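Local coordinates for protein probable sugar kinase (Clostridium perfringens, PDB 3KZH) that probably phosphorylates a sugar or sugar-like substrate as a kinase of the pfkB (ribokinase) family, and here holds beta-D-glucopyranose, at residues Gly42-Cys45 and Arg46-Glu50; Thr302-Ala305 and Lys306-Lys309. All blocks are in the same frame, centred on the assembly; numbering follows the deposited sequence.

Interaction 1: Gly42-Cys45 and Arg46-Glu50; sequences GGVC and RNIAE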
# COMPACT_ATOMS: atom_id res chain seq x y z
N GLY A 42 5.00 10.46 1.32
CA GLY A 42 5.73 11.67 1.02
C GLY A 42 4.87 12.85 0.62
O GLY A 42 3.65 12.82 0.80
N GLY A 43 5.51 13.83 -0.00
CA GLY A 43 4.86 15.07 -0.39
C GLY A 43 5.21 16.05 0.72
O GLY A 43 4.92 15.75 1.88
N VAL A 44 5.86 17.16 0.39
CA VAL A 44 6.29 18.20 1.35
C VAL A 44 5.21 18.59 2.36
O VAL A 44 5.42 18.53 3.58
CB VAL A 44 6.81 19.49 0.61
CG1 VAL A 44 7.09 20.63 1.60
CG2 VAL A 44 8.07 19.19 -0.18
N CYS A 45 4.03 18.91 1.83
CA CYS A 45 2.88 19.31 2.61
C CYS A 45 2.35 18.23 3.54
O CYS A 45 1.95 18.53 4.67
CB CYS A 45 1.80 19.85 1.69
SG CYS A 45 2.25 21.44 0.91
N ARG A 46 2.41 16.97 3.10
CA ARG A 46 1.97 15.84 3.93
C ARG A 46 2.94 15.59 5.07
O ARG A 46 2.52 15.18 6.15
CB ARG A 46 1.80 14.55 3.10
CG ARG A 46 0.91 13.49 3.78
CD ARG A 46 1.50 12.09 3.75
NE ARG A 46 2.30 11.82 4.94
CZ ARG A 46 3.61 12.03 5.03
NH1 ARG A 46 4.26 12.50 3.99
NH2 ARG A 46 4.24 11.87 6.17
N ASN A 47 4.22 15.85 4.82
CA ASN A 47 5.28 15.70 5.81
C ASN A 47 5.13 16.82 6.85
O ASN A 47 5.25 16.56 8.04
CB ASN A 47 6.68 15.77 5.16
CG ASN A 47 6.90 14.73 4.06
OD1 ASN A 47 6.46 13.59 4.16
ND2 ASN A 47 7.61 15.13 3.01
N ILE A 48 4.82 18.04 6.39
CA ILE A 48 4.65 19.20 7.29
C ILE A 48 3.50 18.92 8.27
O ILE A 48 3.69 18.99 9.49
CB ILE A 48 4.39 20.55 6.52
CG1 ILE A 48 5.65 20.95 5.73
CG2 ILE A 48 4.04 21.68 7.48
CD1 ILE A 48 5.46 22.10 4.75
N ALA A 49 2.34 18.52 7.71
CA ALA A 49 1.14 18.18 8.47
C ALA A 49 1.37 17.07 9.50
O ALA A 49 0.86 17.16 10.62
CB ALA A 49 0.03 17.80 7.53
N GLU A 50 2.18 16.07 9.13
CA GLU A 50 2.50 14.95 10.04
C GLU A 50 3.33 15.46 11.23
O GLU A 50 2.94 15.24 12.38
CB GLU A 50 3.24 13.78 9.35
CG GLU A 50 3.21 12.51 10.23
CD GLU A 50 4.10 11.33 9.80
OE1 GLU A 50 4.30 11.10 8.59
OE2 GLU A 50 4.57 10.60 10.70
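Arg46 bends back to the start of helix 44-54, its guanidinium next to Gly42: NH1 makes a weak hydrogen bond to Gly42 O at 3.3 Å, with the carbonyl at the guanidinium edge. The chain leaves with CG anti to the backbone N (chi1 -161°) and bends at chi2 and chi3. NH2 then meets Glu50 OE1 in a salt bridge lying in the guanidinium plane and using the anti lone pair of that oxygen; the modelled separation of these two atoms, 2.5 Å, is short and its exact value doubtful. Tyr83 takes NE in a weak bond, and Arg54 pairs with the other Glu50 oxygen. Gly43 is the N-cap residue, its O accepting Asn47 N at 3.0 Å. This is the glycine-rich start of the helix that follows strand 32-42 in the ribokinase-like fold, and the side chain of Val44 stands about 6 Å from the bound glucose. Cys45 is buried; its side chain touches Phe61 and Asp143 while its O takes Ala49 N at 3.1 Å. Asn47 ND2 bonds Asp257 of helix 255-268. One turn along the helix, Val44 CG1 and Ile48 CD1 lie side by side at 3.8 Å.

Interaction 2: Thr302-Ala305 and Lys306-Lys309; sequences TVLA and KLEK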
# COMPACT_ATOMS: atom_id res chain seq x y z
N THR A 302 9.93 14.58 23.01
CA THR A 302 11.29 14.37 22.45
C THR A 302 11.92 15.68 21.93
O THR A 302 13.12 15.87 22.05
CB THR A 302 11.36 13.26 21.34
OG1 THR A 302 10.99 13.78 20.07
CG2 THR A 302 10.46 12.08 21.68
N VAL A 303 11.08 16.58 21.40
CA VAL A 303 11.52 17.88 20.88
C VAL A 303 11.96 18.74 22.06
O VAL A 303 13.05 19.30 22.04
CB VAL A 303 10.41 18.62 20.06
CG1 VAL A 303 10.91 19.96 19.55
CG2 VAL A 303 9.96 17.78 18.91
N LEU A 304 11.14 18.78 23.11
CA LEU A 304 11.45 19.54 24.33
C LEU A 304 12.66 19.01 25.10
O LEU A 304 13.43 19.79 25.65
CB LEU A 304 10.23 19.60 25.25
CG LEU A 304 9.01 20.42 24.82
CD1 LEU A 304 7.97 20.38 25.93
CD2 LEU A 304 9.38 21.87 24.53
N ALA A 305 12.85 17.68 25.08
CA ALA A 305 13.98 17.02 25.76
C ALA A 305 15.30 17.33 25.05
O ALA A 305 16.32 17.51 25.71
CB ALA A 305 13.76 15.51 25.83
N LYS A 306 15.26 17.40 23.71
CA LYS A 306 16.45 17.71 22.91
C LYS A 306 16.75 19.21 22.93
O LYS A 306 17.91 19.59 22.84
CB LYS A 306 16.31 17.21 21.47
CG LYS A 306 17.66 16.97 20.78
CD LYS A 306 17.65 17.37 19.32
CE LYS A 306 19.00 17.17 18.66
NZ LYS A 306 19.40 15.74 18.63
N LEU A 307 15.71 20.03 23.08
CA LEU A 307 15.84 21.49 23.15
C LEU A 307 16.58 21.93 24.43
O LEU A 307 17.37 22.87 24.40
CB LEU A 307 14.44 22.15 23.10
CG LEU A 307 14.22 23.64 23.40
CD1 LEU A 307 14.79 24.48 22.29
CD2 LEU A 307 12.74 23.95 23.58
N GLU A 308 16.34 21.21 25.53
CA GLU A 308 16.96 21.49 26.83
C GLU A 308 18.45 21.12 26.81
O GLU A 308 19.29 21.86 27.31
CB GLU A 308 16.25 20.71 27.95
CG GLU A 308 16.59 21.18 29.38
CD GLU A 308 16.11 20.22 30.48
OE1 GLU A 308 14.89 20.15 30.73
OE2 GLU A 308 16.97 19.55 31.09
N LYS A 309 18.75 19.99 26.15
CA LYS A 309 20.09 19.43 26.00
C LYS A 309 20.97 20.07 24.93
O LYS A 309 22.13 19.69 24.77
CB LYS A 309 19.97 17.92 25.73
CG LYS A 309 19.95 17.06 26.99
CD LYS A 309 18.97 15.88 26.98
CE LYS A 309 19.40 14.70 26.12
NZ LYS A 309 18.93 14.82 24.71
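Leu307 N bonds Val303 O at 2.9 Å, the shortest of three successive backbone bonds that carry the polar part of this contact. Lys306 N reaches Thr302 O at 3.1 Å. Glu308 N reaches Leu304 O at 3.2 Å. All three are ordinary helical bonds from one residue to the fourth before it. The next carbonyl, that of Ala305, is met by a side chain: Lys309 folds back over it, with CD 3.4 Å from Ala305 O. Bends at chi2, chi3 and chi4 produce that curl. Its NZ ends 3.9 Å from the same oxygen, so the approach is made by the aliphatic part of the chain and not by the ammonium group. Further out, Leu304 and Leu307 run side by side and point the same way, their CD2 methyls 4.1 Å apart in a loose apolar contact. The two start differently: in Leu307 CG is anti to the backbone N (chi1 169°), whereas in Leu304 it lies beside that N. Both touch helix 273-288, Leu304 on Phe279 and Leu307 on Thr282. Val303, the buried residue of the group, packs on Phe279 and Met283 of that helix and on Val55 and Met298. Leu304, Ala305, Glu308 and Lys309 are exposed. Lys306 starts out alongside the helix with CB near Thr302 O, but its end leads away from residues 302-305. Its own O accepts a hydrogen bond from Thr310 OG1. The arrangement is that of the last turns of a short amphipathic surface helix, here helix 300-308, laid against helix 273-288 ahead of strand 312-317, outermost of its sheet within the chain.

Overall arrangement
Interaction 1 sits in the core of the chain and interaction 2 on its surface, with centres 22 Å apart and nearest atoms about 10 Å apart, so they do not touch. Each is confined to one helix, and they mark opposite ends: residues 42-50 begin helix 44-54, residues 302-309 finish helix 300-308. Their chemistry follows their place. In the buried one, charged and amide side chains pair with one another and with residues of surrounding elements, and Val44 is the residue near the sugar. In the outer one the charged side chains border solvent, and the link to the rest of the fold is apolar, made chiefly with helix 273-288.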